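Local coordinates for protein family 88 glycosyl hydrolase (PDB 5NOA) that probably cleaves glycosidic bonds of uronic acid-containing sugars, and may act in the breakdown of gum arabic and other arabinogalactan proteins in a human gut bacterium, at residues A[158-163]-A[229-234]; A[196-201]-A[222-227]; A[332-337]-A[354-359]. All coordinates share one frame; numbering follows the deposited sequence.

Interaction 1: residues A[158-163]-A[229-234]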
ATOM      1  N   TRP A 158      -0.736  -9.975  -9.604  1.00  7.24           N
ATOM      2  CA  TRP A 158      -1.466 -10.091  -8.347  1.00  7.80           C
ATOM      3  C   TRP A 158      -1.727  -8.671  -7.857  1.00  7.74           C
ATOM      4  O   TRP A 158      -0.969  -7.747  -8.140  1.00  7.77           O
ATOM      5  CB  TRP A 158      -0.679 -10.941  -7.325  1.00  8.28           C
ATOM      6  CG  TRP A 158       0.509 -10.269  -6.664  1.00  8.14           C
ATOM      7  CD1 TRP A 158       0.609  -9.989  -5.342  1.00  9.27           C
ATOM      8  CD2 TRP A 158       1.730  -9.791  -7.261  1.00  8.15           C
ATOM      9  NE1 TRP A 158       1.786  -9.371  -5.069  1.00 10.17           N
ATOM     10  CE2 TRP A 158       2.506  -9.237  -6.216  1.00  9.35           C
ATOM     11  CE3 TRP A 158       2.277  -9.803  -8.555  1.00  7.46           C
ATOM     12  CZ2 TRP A 158       3.703  -8.618  -6.429  1.00 10.16           C
ATOM     13  CZ3 TRP A 158       3.512  -9.208  -8.765  1.00  8.86           C
ATOM     14  CH2 TRP A 158       4.198  -8.602  -7.700  1.00  9.86           C
ATOM     15  N   ALA A 159      -2.829  -8.508  -7.135  1.00  6.97           N
ATOM     16  CA  ALA A 159      -3.301  -7.166  -6.805  1.00  7.72           C
ATOM     17  C   ALA A 159      -2.296  -6.346  -6.012  1.00  8.17           C
ATOM     18  O   ALA A 159      -2.115  -5.166  -6.275  1.00  8.21           O
ATOM     19  CB  ALA A 159      -4.654  -7.225  -6.078  1.00  9.62           C
ATOM     20  N   ASP A 160      -1.659  -6.979  -5.051  1.00  8.36           N
ATOM     21  CA  ASP A 160      -0.764  -6.271  -4.157  1.00  8.87           C
ATOM     22  C   ASP A 160       0.358  -5.608  -4.927  1.00  8.46           C
ATOM     23  O   ASP A 160       0.899  -4.569  -4.503  1.00  8.33           O
ATOM     24  CB  ASP A 160      -0.092  -7.159  -3.073  1.00 10.44           C
ATOM     25  CG  ASP A 160      -0.956  -8.267  -2.483  1.00 11.97           C
ATOM     26  OD1 ASP A 160      -2.039  -8.601  -2.961  1.00 15.93           O
ATOM     27  OD2 ASP A 160      -0.522  -8.803  -1.445  1.00 15.74           O
ATOM     28  N   GLY A 161       0.767  -6.240  -6.032  1.00  7.74           N
ATOM     29  CA  GLY A 161       1.843  -5.725  -6.844  1.00  8.17           C
ATOM     30  C   GLY A 161       1.631  -4.303  -7.314  1.00  8.25           C
ATOM     31  O   GLY A 161       2.588  -3.586  -7.615  1.00  8.84           O
ATOM     32  N   LEU A 162       0.365  -3.877  -7.442  1.00  7.75           N
ATOM     33  CA  LEU A 162       0.070  -2.529  -7.820  1.00  7.39           C
ATOM     34  C   LEU A 162       0.589  -1.523  -6.805  1.00  7.88           C
ATOM     35  O   LEU A 162       1.185  -0.504  -7.182  1.00  8.64           O
ATOM     36  CB  LEU A 162      -1.414  -2.390  -8.118  1.00  7.09           C
ATOM     37  CG  LEU A 162      -1.906  -3.254  -9.294  1.00  8.29           C
ATOM     38  CD1 LEU A 162      -3.354  -2.955  -9.559  1.00 10.03           C
ATOM     39  CD2 LEU A 162      -1.091  -3.092 -10.549  1.00  9.34           C
ATOM     40  N   TYR A 163       0.395  -1.770  -5.508  1.00  6.51           N
ATOM     41  CA  TYR A 163       1.038  -0.883  -4.521  1.00  6.34           C
ATOM     42  C   TYR A 163       2.544  -0.979  -4.574  1.00  6.71           C
ATOM     43  O   TYR A 163       3.259  -0.000  -4.406  1.00  7.29           O
ATOM     44  CB  TYR A 163       0.593  -1.223  -3.102  1.00  6.80           C
ATOM     45  CG  TYR A 163       1.130  -0.293  -2.021  1.00  7.19           C
ATOM     46  CD1 TYR A 163       0.478   0.862  -1.716  1.00  8.48           C
ATOM     47  CD2 TYR A 163       2.307  -0.557  -1.359  1.00  7.95           C
ATOM     48  CE1 TYR A 163       0.945   1.703  -0.750  1.00  9.34           C
ATOM     49  CE2 TYR A 163       2.813   0.296  -0.395  1.00  8.16           C
ATOM     50  CZ  TYR A 163       2.132   1.419  -0.079  1.00  8.17           C
ATOM     51  OH  TYR A 163       2.577   2.307   0.857  1.00 10.26           O
ATOM     52  N   ASP A 229      -7.458  -5.275  -2.095  1.00  7.12           N
ATOM     53  CA  ASP A 229      -8.014  -4.030  -2.563  1.00  6.97           C
ATOM     54  C   ASP A 229      -7.433  -2.812  -1.853  1.00  6.47           C
ATOM     55  O   ASP A 229      -7.358  -1.733  -2.466  1.00  7.12           O
ATOM     56  CB  ASP A 229      -9.526  -4.050  -2.526  1.00  7.90           C
ATOM     57  CG  ASP A 229     -10.069  -4.807  -3.679  1.00  8.79           C
ATOM     58  OD1 ASP A 229      -9.995  -6.084  -3.640  1.00  9.93           O
ATOM     59  OD2 ASP A 229     -10.496  -4.174  -4.666  1.00 10.95           O
ATOM     60  N   GLY A 230      -7.049  -2.980  -0.605  1.00  6.17           N
ATOM     61  CA  GLY A 230      -6.365  -1.917   0.104  1.00  6.11           C
ATOM     62  C   GLY A 230      -5.075  -1.519  -0.573  1.00  6.04           C
ATOM     63  O   GLY A 230      -4.817  -0.338  -0.779  1.00  6.30           O
ATOM     64  N   TRP A 231      -4.279  -2.500  -0.966  1.00  6.64           N
ATOM     65  CA  TRP A 231      -3.055  -2.218  -1.681  1.00  6.30           C
ATOM     66  C   TRP A 231      -3.344  -1.419  -2.935  1.00  6.12           C
ATOM     67  O   TRP A 231      -2.653  -0.443  -3.263  1.00  6.70           O
ATOM     68  CB  TRP A 231      -2.317  -3.480  -2.123  1.00  7.38           C
ATOM     69  CG  TRP A 231      -1.723  -4.350  -1.047  1.00  8.44           C
ATOM     70  CD1 TRP A 231      -2.064  -5.637  -0.808  1.00  9.35           C
ATOM     71  CD2 TRP A 231      -0.604  -4.075  -0.190  1.00  8.41           C
ATOM     72  NE1 TRP A 231      -1.256  -6.173   0.158  1.00 10.79           N
ATOM     73  CE2 TRP A 231      -0.357  -5.240   0.551  1.00  9.73           C
ATOM     74  CE3 TRP A 231       0.227  -2.979   0.021  1.00  8.88           C
ATOM     75  CZ2 TRP A 231       0.671  -5.336   1.483  1.00 10.48           C
ATOM     76  CZ3 TRP A 231       1.270  -3.097   0.936  1.00  8.84           C
ATOM     77  CH2 TRP A 231       1.457  -4.263   1.668  1.00 10.20           C
ATOM     78  N   VAL A 232      -4.384  -1.794  -3.666  1.00  6.34           N
ATOM     79  CA  VAL A 232      -4.666  -1.148  -4.938  1.00  6.84           C
ATOM     80  C   VAL A 232      -5.109   0.299  -4.727  1.00  6.02           C
ATOM     81  O   VAL A 232      -4.653   1.211  -5.420  1.00  7.19           O
ATOM     82  CB  VAL A 232      -5.686  -1.918  -5.780  1.00  7.72           C
ATOM     83  CG1 VAL A 232      -5.926  -1.193  -7.106  1.00  8.69           C
ATOM     84  CG2 VAL A 232      -5.252  -3.356  -6.040  1.00  8.46           C
ATOM     85  N   LEU A 233      -6.036   0.519  -3.796  1.00  6.41           N
ATOM     86  CA  LEU A 233      -6.546   1.871  -3.601  1.00  6.75           C
ATOM     87  C   LEU A 233      -5.419   2.794  -3.126  1.00  6.37           C
ATOM     88  O   LEU A 233      -5.292   3.935  -3.591  1.00  7.27           O
ATOM     89  CB  LEU A 233      -7.704   1.893  -2.611  1.00  6.89           C
ATOM     90  CG  LEU A 233      -8.406   3.233  -2.497  1.00  7.73           C
ATOM     91  CD1 LEU A 233      -9.311   3.447  -3.700  1.00  8.26           C
ATOM     92  CD2 LEU A 233      -9.274   3.298  -1.237  1.00  8.98           C
ATOM     93  N   ALA A 234      -4.634   2.314  -2.163  1.00  6.52           N
ATOM     94  CA  ALA A 234      -3.494   3.103  -1.701  1.00  7.06           C
ATOM     95  C   ALA A 234      -2.451   3.340  -2.783  1.00  6.84           C
ATOM     96  O   ALA A 234      -1.866   4.413  -2.864  1.00  7.89           O
ATOM     97  CB  ALA A 234      -2.842   2.419  -0.509  1.00  7.12           C
TER

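Interaction 2: residues A[196-201]-A[222-227]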
ATOM      1  N   MET A 196      -7.917  -8.792 -13.224  1.00  9.02           N
ATOM      2  CA  MET A 196      -8.357  -8.785 -11.843  1.00  8.94           C
ATOM      3  C   MET A 196      -9.517  -7.849 -11.543  1.00  8.72           C
ATOM      4  O   MET A 196     -10.167  -8.042 -10.515  1.00  9.47           O
ATOM      5  CB  MET A 196      -7.189  -8.445 -10.879  1.00 10.76           C
ATOM      6  CG  MET A 196      -6.258  -9.602 -10.650  1.00 11.33           C
ATOM      7  SD  MET A 196      -4.782  -9.102  -9.776  1.00 12.01           S
ATOM      8  CE  MET A 196      -3.760  -8.616 -11.118  1.00 14.81           C
ATOM      9  N   TYR A 197      -9.768  -6.837 -12.368  1.00  9.06           N
ATOM     10  CA  TYR A 197     -10.836  -5.901 -12.052  1.00  9.23           C
ATOM     11  C   TYR A 197     -12.157  -6.488 -12.462  1.00  9.30           C
ATOM     12  O   TYR A 197     -12.329  -6.919 -13.592  1.00 11.84           O
ATOM     13  CB  TYR A 197     -10.595  -4.560 -12.734  1.00 10.59           C
ATOM     14  CG  TYR A 197     -11.602  -3.529 -12.343  1.00 11.43           C
ATOM     15  CD1 TYR A 197     -11.674  -3.039 -11.057  1.00 12.88           C
ATOM     16  CD2 TYR A 197     -12.482  -3.025 -13.273  1.00 13.09           C
ATOM     17  CE1 TYR A 197     -12.589  -2.059 -10.699  1.00 14.22           C
ATOM     18  CE2 TYR A 197     -13.405  -2.073 -12.945  1.00 14.44           C
ATOM     19  CZ  TYR A 197     -13.471  -1.590 -11.652  1.00 13.44           C
ATOM     20  OH  TYR A 197     -14.394  -0.620 -11.319  1.00 18.32           O
ATOM     21  N   ASP A 198     -13.104  -6.504 -11.545  1.00  9.46           N
ATOM     22  CA  ASP A 198     -14.475  -6.939 -11.834  1.00  9.85           C
ATOM     23  C   ASP A 198     -15.283  -5.680 -12.097  1.00 10.94           C
ATOM     24  O   ASP A 198     -15.560  -4.923 -11.169  1.00 11.81           O
ATOM     25  CB  ASP A 198     -15.037  -7.706 -10.633  1.00 10.26           C
ATOM     26  CG  ASP A 198     -16.441  -8.271 -10.856  1.00 13.08           C
ATOM     27  OD1 ASP A 198     -17.319  -7.553 -11.262  1.00 19.44           O
ATOM     28  OD2 ASP A 198     -16.638  -9.463 -10.624  1.00 18.06           O
ATOM     29  N   GLU A 199     -15.654  -5.463 -13.356  1.00 12.90           N
ATOM     30  CA  GLU A 199     -16.354  -4.235 -13.704  1.00 15.88           C
ATOM     31  C   GLU A 199     -17.720  -4.098 -13.025  1.00 17.03           C
ATOM     32  O   GLU A 199     -18.120  -2.998 -12.666  1.00 20.42           O
ATOM     33  CB  GLU A 199     -16.479  -4.072 -15.229  1.00 22.99           C
ATOM     34  CG  GLU A 199     -15.492  -3.066 -15.791  1.00 28.45           C
ATOM     35  CD  GLU A 199     -16.006  -2.402 -17.049  1.00 31.99           C
ATOM     36  OE1 GLU A 199     -16.276  -3.154 -18.006  1.00 37.12           O
ATOM     37  OE2 GLU A 199     -16.139  -1.148 -17.074  1.00 38.24           O
ATOM     38  N   GLU A 200     -18.414  -5.211 -12.819  1.00 14.71           N
ATOM     39  CA  GLU A 200     -19.729  -5.144 -12.170  1.00 15.46           C
ATOM     40  C   GLU A 200     -19.628  -4.760 -10.694  1.00 14.01           C
ATOM     41  O   GLU A 200     -20.372  -3.921 -10.191  1.00 17.45           O
ATOM     42  CB  GLU A 200     -20.471  -6.446 -12.368  1.00 17.77           C
ATOM     43  CG  GLU A 200     -21.893  -6.472 -11.821  1.00 23.21           C
ATOM     44  CD  GLU A 200     -22.667  -7.712 -12.239  1.00 33.16           C
ATOM     45  OE1 GLU A 200     -22.161  -8.539 -13.038  1.00 48.42           O
ATOM     46  OE2 GLU A 200     -23.815  -7.855 -11.774  1.00 45.78           O
ATOM     47  N   ALA A 201     -18.688  -5.386  -9.995  1.00 12.65           N
ATOM     48  CA  ALA A 201     -18.536  -5.120  -8.568  1.00 11.62           C
ATOM     49  C   ALA A 201     -17.726  -3.875  -8.271  1.00 11.26           C
ATOM     50  O   ALA A 201     -17.803  -3.323  -7.184  1.00 11.92           O
ATOM     51  CB  ALA A 201     -17.887  -6.287  -7.902  1.00 12.05           C
ATOM     52  N   LYS A 222     -19.183 -12.954  -4.337  1.00  8.35           N
ATOM     53  CA  LYS A 222     -17.869 -12.698  -4.922  1.00  7.68           C
ATOM     54  C   LYS A 222     -16.855 -12.521  -3.800  1.00  7.86           C
ATOM     55  O   LYS A 222     -17.168 -11.830  -2.822  1.00  9.32           O
ATOM     56  CB  LYS A 222     -17.904 -11.494  -5.842  1.00  8.25           C
ATOM     57  CG  LYS A 222     -18.801 -11.665  -7.048  1.00  8.68           C
ATOM     58  CD  LYS A 222     -18.776 -10.471  -7.966  1.00 10.01           C
ATOM     59  CE  LYS A 222     -19.485 -10.755  -9.278  1.00 11.78           C
ATOM     60  NZ  LYS A 222     -19.558  -9.621 -10.212  1.00 13.31           N
ATOM     61  N   ASP A 223     -15.654 -13.093  -3.949  1.00  7.84           N
ATOM     62  CA  ASP A 223     -14.664 -13.073  -2.896  1.00  8.19           C
ATOM     63  C   ASP A 223     -13.548 -12.097  -3.246  1.00  8.23           C
ATOM     64  O   ASP A 223     -12.673 -12.409  -4.063  1.00  9.17           O
ATOM     65  CB  ASP A 223     -14.102 -14.468  -2.705  1.00  9.25           C
ATOM     66  CG  ASP A 223     -13.104 -14.549  -1.558  1.00 12.16           C
ATOM     67  OD1 ASP A 223     -13.138 -13.713  -0.619  1.00 12.53           O
ATOM     68  OD2 ASP A 223     -12.259 -15.492  -1.586  1.00 17.68           O
ATOM     69  N   PHE A 224     -13.579 -10.927  -2.620  1.00  7.14           N
ATOM     70  CA  PHE A 224     -12.570  -9.877  -2.804  1.00  7.49           C
ATOM     71  C   PHE A 224     -11.812  -9.736  -1.494  1.00  7.73           C
ATOM     72  O   PHE A 224     -12.395  -9.450  -0.461  1.00  8.72           O
ATOM     73  CB  PHE A 224     -13.229  -8.557  -3.182  1.00  7.93           C
ATOM     74  CG  PHE A 224     -13.927  -8.607  -4.499  1.00  7.61           C
ATOM     75  CD1 PHE A 224     -13.201  -8.641  -5.674  1.00  8.08           C
ATOM     76  CD2 PHE A 224     -15.327  -8.594  -4.595  1.00  7.83           C
ATOM     77  CE1 PHE A 224     -13.815  -8.661  -6.916  1.00  8.25           C
ATOM     78  CE2 PHE A 224     -15.938  -8.614  -5.850  1.00  8.00           C
ATOM     79  CZ  PHE A 224     -15.197  -8.650  -6.988  1.00  8.11           C
ATOM     80  N   TRP A 225     -10.498  -9.890  -1.539  1.00  7.52           N
ATOM     81  CA  TRP A 225      -9.683  -9.838  -0.327  1.00  7.27           C
ATOM     82  C   TRP A 225      -9.464  -8.379   0.030  1.00  7.12           C
ATOM     83  O   TRP A 225      -8.941  -7.586  -0.765  1.00  7.71           O
ATOM     84  CB  TRP A 225      -8.360 -10.482  -0.618  1.00  8.18           C
ATOM     85  CG  TRP A 225      -7.427 -10.621   0.518  1.00  9.10           C
ATOM     86  CD1 TRP A 225      -7.724 -10.765   1.834  1.00 10.33           C
ATOM     87  CD2 TRP A 225      -6.015 -10.703   0.431  1.00 11.75           C
ATOM     88  NE1 TRP A 225      -6.585 -10.899   2.577  1.00 10.40           N
ATOM     89  CE2 TRP A 225      -5.525 -10.930   1.736  1.00 13.50           C
ATOM     90  CE3 TRP A 225      -5.123 -10.633  -0.611  1.00 19.45           C
ATOM     91  CZ2 TRP A 225      -4.174 -11.011   2.043  1.00 19.47           C
ATOM     92  CZ3 TRP A 225      -3.756 -10.736  -0.316  1.00 27.81           C
ATOM     93  CH2 TRP A 225      -3.321 -10.947   0.994  1.00 24.95           C
ATOM     94  N   ALA A 226      -9.786  -8.028   1.271  1.00  7.06           N
ATOM     95  CA  ALA A 226      -9.687  -6.649   1.718  1.00  7.29           C
ATOM     96  C   ALA A 226      -8.274  -6.122   1.613  1.00  7.51           C
ATOM     97  O   ALA A 226      -8.076  -5.027   1.089  1.00  8.06           O
ATOM     98  CB  ALA A 226     -10.176  -6.522   3.155  1.00  8.71           C
ATOM     99  N   ARG A 227      -7.268  -6.832   2.119  1.00  8.22           N
ATOM    100  CA  ARG A 227      -5.925  -6.276   2.008  0.50  8.67           C
ATOM    101  C   ARG A 227      -5.549  -6.079   0.544  1.00  8.17           C
ATOM    102  O   ARG A 227      -4.932  -5.080   0.219  1.00  8.02           O
ATOM    103  CB  ARG A 227      -4.867  -7.084   2.756  0.50  9.37           C
ATOM    104  CG  ARG A 227      -3.506  -6.410   2.608  0.50 10.21           C
ATOM    105  CD  ARG A 227      -2.438  -6.814   3.622  0.50  9.69           C
ATOM    106  NE  ARG A 227      -1.990  -8.201   3.533  0.50 11.51           N
ATOM    107  CZ  ARG A 227      -2.112  -9.124   4.494  0.50 13.27           C
ATOM    108  NH1 ARG A 227      -2.781  -8.871   5.611  0.50 13.30           N
ATOM    109  NH2 ARG A 227      -1.597 -10.338   4.300  0.50 17.08           N
TER

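Interaction 3: residues A[332-337]-A[354-359]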
ATOM      1  N   ASP A 332       0.096   0.843  24.131  1.00 11.13           N
ATOM      2  CA  ASP A 332       1.548   0.966  24.024  1.00 12.40           C
ATOM      3  C   ASP A 332       2.044   1.273  22.614  1.00 12.00           C
ATOM      4  O   ASP A 332       3.228   1.407  22.401  1.00 12.79           O
ATOM      5  CB  ASP A 332       2.258  -0.268  24.553  1.00 14.91           C
ATOM      6  CG  ASP A 332       1.835  -1.545  23.876  1.00 16.06           C
ATOM      7  OD1 ASP A 332       0.950  -1.518  22.967  1.00 16.11           O
ATOM      8  OD2 ASP A 332       2.365  -2.604  24.266  1.00 21.00           O
ATOM      9  N   GLY A 333       1.130   1.369  21.650  1.00  9.71           N
ATOM     10  CA  GLY A 333       1.479   1.625  20.280  1.00  9.46           C
ATOM     11  C   GLY A 333       1.449   0.418  19.351  1.00  9.64           C
ATOM     12  O   GLY A 333       1.596   0.576  18.155  1.00  9.81           O
ATOM     13  N   LYS A 334       1.186  -0.771  19.876  1.00  9.13           N
ATOM     14  CA  LYS A 334       1.032  -1.946  19.022  1.00  8.98           C
ATOM     15  C   LYS A 334      -0.236  -1.814  18.180  1.00  9.02           C
ATOM     16  O   LYS A 334      -1.266  -1.342  18.646  1.00  9.17           O
ATOM     17  CB  LYS A 334       0.997  -3.198  19.897  1.00 11.09           C
ATOM     18  CG  LYS A 334       0.969  -4.472  19.105  1.00 14.49           C
ATOM     19  CD  LYS A 334       1.108  -5.693  20.022  1.00 18.84           C
ATOM     20  CE  LYS A 334       1.092  -6.970  19.227  1.00 22.05           C
ATOM     21  NZ  LYS A 334       1.302  -8.139  20.125  1.00 27.83           N
ATOM     22  N   ILE A 335      -0.143  -2.204  16.917  1.00  8.27           N
ATOM     23  CA  ILE A 335      -1.286  -2.248  15.998  1.00  8.73           C
ATOM     24  C   ILE A 335      -1.732  -3.681  15.855  1.00  8.73           C
ATOM     25  O   ILE A 335      -1.038  -4.502  15.292  1.00 10.96           O
ATOM     26  CB  ILE A 335      -0.894  -1.693  14.624  1.00  9.29           C
ATOM     27  CG1 ILE A 335      -0.371  -0.247  14.736  1.00  9.97           C
ATOM     28  CG2 ILE A 335      -2.056  -1.799  13.638  1.00  9.74           C
ATOM     29  CD1 ILE A 335      -1.302   0.677  15.494  1.00 10.17           C
ATOM     30  N   GLY A 336      -2.930  -3.981  16.362  1.00  8.22           N
ATOM     31  CA  GLY A 336      -3.466  -5.327  16.333  1.00  8.14           C
ATOM     32  C   GLY A 336      -4.464  -5.613  15.245  1.00  7.13           C
ATOM     33  O   GLY A 336      -4.737  -4.755  14.412  1.00  8.22           O
ATOM     34  N   TYR A 337      -5.016  -6.829  15.264  1.00  7.17           N
ATOM     35  CA  TYR A 337      -5.980  -7.338  14.295  1.00  7.36           C
ATOM     36  C   TYR A 337      -5.446  -7.315  12.863  1.00  6.84           C
ATOM     37  O   TYR A 337      -6.228  -7.236  11.909  1.00  7.71           O
ATOM     38  CB  TYR A 337      -7.350  -6.668  14.412  1.00  8.33           C
ATOM     39  CG  TYR A 337      -8.111  -6.983  15.656  1.00 10.36           C
ATOM     40  CD1 TYR A 337      -8.801  -8.176  15.783  1.00 12.05           C
ATOM     41  CD2 TYR A 337      -8.188  -6.069  16.667  1.00 13.51           C
ATOM     42  CE1 TYR A 337      -9.550  -8.462  16.888  1.00 17.00           C
ATOM     43  CE2 TYR A 337      -8.925  -6.346  17.813  1.00 15.51           C
ATOM     44  CZ  TYR A 337      -9.626  -7.542  17.937  1.00 15.42           C
ATOM     45  OH  TYR A 337     -10.364  -7.786  19.039  1.00 24.65           O
ATOM     46  N   ASN A 354      -4.008  -9.480  18.963  1.00 10.91           N
ATOM     47  CA  ASN A 354      -2.609  -9.151  19.208  1.00 10.94           C
ATOM     48  C   ASN A 354      -1.688  -9.406  18.038  1.00 10.78           C
ATOM     49  O   ASN A 354      -0.476  -9.344  18.165  1.00 14.20           O
ATOM     50  CB  ASN A 354      -2.149  -9.854  20.481  1.00 13.25           C
ATOM     51  CG  ASN A 354      -2.874  -9.334  21.697  1.00 17.04           C
ATOM     52  OD1 ASN A 354      -3.095  -8.124  21.819  1.00 24.96           O
ATOM     53  ND2 ASN A 354      -3.298 -10.228  22.560  1.00 23.47           N
ATOM     54  N   SER A 355      -2.274  -9.635  16.868  1.00 10.98           N
ATOM     55  CA  SER A 355      -1.515  -9.844  15.674  1.00 10.77           C
ATOM     56  C   SER A 355      -1.118  -8.534  15.064  1.00  8.47           C
ATOM     57  O   SER A 355      -1.987  -7.731  14.661  1.00  9.34           O
ATOM     58  CB  SER A 355      -2.332 -10.614  14.644  1.00 11.72           C
ATOM     59  OG  SER A 355      -1.580 -10.780  13.473  1.00 12.28           O
ATOM     60  N   THR A 356       0.202  -8.319  14.951  1.00  9.88           N
ATOM     61  CA  THR A 356       0.742  -7.146  14.288  1.00 10.18           C
ATOM     62  C   THR A 356       1.700  -7.557  13.207  1.00  9.11           C
ATOM     63  O   THR A 356       2.110  -8.737  13.141  1.00 12.63           O
ATOM     64  CB  THR A 356       1.439  -6.159  15.245  1.00 12.49           C
ATOM     65  OG1 THR A 356       1.530  -4.852  14.625  1.00 12.20           O
ATOM     66  CG2 THR A 356       2.833  -6.613  15.677  1.00 13.69           C
ATOM     67  N   SER A 357       2.086  -6.608  12.381  1.00  9.24           N
ATOM     68  CA  SER A 357       3.121  -6.889  11.392  1.00  8.34           C
ATOM     69  C   SER A 357       3.695  -5.567  10.914  1.00  7.69           C
ATOM     70  O   SER A 357       3.088  -4.519  10.993  1.00  9.00           O
ATOM     71  CB  SER A 357       2.587  -7.622  10.180  1.00 10.02           C
ATOM     72  OG  SER A 357       1.751  -6.738   9.460  1.00 11.28           O
ATOM     73  N   ASN A 358       4.863  -5.684  10.306  1.00  7.79           N
ATOM     74  CA  ASN A 358       5.511  -4.597   9.616  1.00  8.83           C
ATOM     75  C   ASN A 358       4.578  -3.879   8.638  1.00  7.68           C
ATOM     76  O   ASN A 358       4.419  -2.661   8.718  1.00  8.01           O
ATOM     77  CB  ASN A 358       6.809  -5.093   8.919  1.00  9.45           C
ATOM     78  CG  ASN A 358       6.665  -6.452   8.209  1.00  9.00           C
ATOM     79  OD1 ASN A 358       5.593  -6.911   7.853  1.00  9.52           O
ATOM     80  ND2 ASN A 358       7.820  -7.086   7.989  1.00 10.46           N
ATOM     81  N   PHE A 359       3.941  -4.627   7.732  1.00  7.68           N
ATOM     82  CA  PHE A 359       3.096  -4.005   6.717  1.00  8.25           C
ATOM     83  C   PHE A 359       1.836  -3.407   7.332  1.00  8.12           C
ATOM     84  O   PHE A 359       1.329  -2.407   6.832  1.00  9.09           O
ATOM     85  CB  PHE A 359       2.773  -4.981   5.581  1.00  8.37           C
ATOM     86  CG  PHE A 359       1.950  -6.174   5.998  1.00  8.77           C
ATOM     87  CD1 PHE A 359       0.576  -6.100   6.045  1.00 10.04           C
ATOM     88  CD2 PHE A 359       2.555  -7.382   6.328  1.00  9.24           C
ATOM     89  CE1 PHE A 359      -0.161  -7.186   6.466  1.00 10.50           C
ATOM     90  CE2 PHE A 359       1.795  -8.474   6.752  1.00 10.10           C
ATOM     91  CZ  PHE A 359       0.439  -8.365   6.808  1.00 10.96           C
TER
HETATM   92  O   HOH W   1       2.647  -2.904  16.165  1.00 12.92           O

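Interaction 1: residues A[158-163]-A[229-234]
The indole of Trp231 takes Asp160 on one face: CB of Asp160 stands 3.6 Å from the centroid of the five-membered ring, over its face, a CH-pi contact. Beyond CB the carboxylate, tilted 24° from the indole plane, passes out past the CD1 and NE1 rim, with CG of Asp160 3.3 Å from CD1 of Trp231. The six-membered ring meets Tyr163 instead. Their planes are inclined at 49°, neither stacked nor edge-to-face, and CD2 of Tyr163 approaches CE3 of Trp231 to 3.5 Å. At the edge of the phenol ring, in its plane, is the carbonyl carbon of Ala234, whose CB lies obliquely 3.9 Å from CD1 of Tyr163; the small methyl allows the ring to settle this close to the helix. Tyr163, its CG anti to the backbone N (chi1 -176°), lays its ring across the Trp231 side chain and against Ala234, and its hydroxyl ends in a hydrogen bond with Thr63. Phe294 of helix 289-304 also meets the Trp231 ring.

Beside the aromatic groups the contact is aliphatic. CG2 of Val232 packs 3.9 Å from CB of Ala159, while its other branch, CG1, lies 4.0 Å from CD1 of Leu162; the branched valine thus serves two neighbours at once. Gly161 suits its place for a reason within its own segment: its backbone N lies over a face of the Trp158 indole, and a CB here would clash with CH2 of that ring.

Aromatic contacts on one side and aliphatic ones on the other join the beginning of helix 160-176 to helix 226-242. Such buried helix-to-helix packing is characteristic of the all-helical alpha/alpha barrel of the six-hairpin glycosidases, the clan to which family 88 belongs.

Interaction 2: residues A[196-201]-A[222-227]
An Asx motif at Asp198 and a salt-bridge network with Lys222 and Glu200 tie two surface segments together. OD1 of Asp198 accepts from the backbone N of Ala201 at 2.9 Å, a nearly straight bond of 166° that helps hold the turn. Placed opposite the backbone N (chi1 -177°), the carboxylate faces the oncoming lysine, whose extended chain arrives from the other direction. NZ of Lys222 meets OD2 of Asp198 at 3.0 Å on its syn side, 22° out of the carboxylate plane, and makes a weak bond to OD1. OE1 of Glu200 adds a long salt bridge, 4.0 Å from the same NZ. A lysine suits this place because its reach brings one charge to two acids; Tyr205 also hydrogen-bonds OD2 of Asp198.

Next to the charges sits Phe224: CB of Asp198 lies at its ring edge, near the plane, 3.8 Å from CZ of Phe224, and CE2 lies 3.7 Å from the methyl of Ala201, small enough for this approach.

The aspartate belongs to the short, weakly bonded strand 197-198, which follows helix 180-196 and pairs antiparallel with 203-204; Phe224 stacks on Tyr205, touches Leu203, and lies just before helix 226-242.

Interaction 3: residues A[332-337]-A[354-359]
Thr356 and Ile335 meet through a hydroxyl and a carbonyl: OG1 of Thr356 donates to O of Ile335 at 2.7 Å. The donor lies in the carbonyl plane, on a lone pair, with a C=O...donor angle of 139°. The same OG1 accepts at 2.7 Å from a water, which in turn accepts from the backbone N of Ile335 at 3.0 Å. One hydroxyl therefore serves both polar groups of the Ile335 backbone, one directly and one through water. Holding OG1 anti to the backbone N (chi1 -160°) aims it there and turns CG2 toward CE of Lys334, 4.0 Å away.

Lys334, fully extended, reaches O of Asn354 with NZ at 2.9 Å, a weak hydrogen bond; its own backbone N is taken by OD1 of Asp332 in an Asx turn. CA of Gly336 offers a CA-H...O contact to O of Ser355 at 3.3 Å. OD1 of Asn354 accepts from NE2 of Gln330, and OG of Ser355 is hydrogen-bonded to the backbone O of Val338.

With a valine in place of Thr356, the Ile335 carbonyl would probably lose its donor and the water one of its anchors.

The chemistry implies that within these segments the loops are joined by side chains and a water, while backbone bonds of Tyr337 with Ala353 and of Ser355 with Val338 hold them just beyond.

Overall arrangement
Interactions 1 and 2, their centres about 12 Å apart, both draw on helix 226-242; along the chain, 196-201 and 222-227 fall inside the loop closed by interaction 1. They touch, with SD of Met196 lying 3.3 Å from the backbone N of Ala159 and CZ3 of Trp225 3.8 Å from OD1 of Asp160. Interaction 3 follows later in sequence, its centre about 20 Å from that of interaction 1 and 26 Å from that of interaction 2. Helix 358-377 links it to the buried interior: CB of Phe359 packs 4.2 Å from CH2 of Trp231. Interaction 1 is the innermost, its centre about 6 Å from that of the chain, against about 17 and 16 Å for interactions 2 and 3.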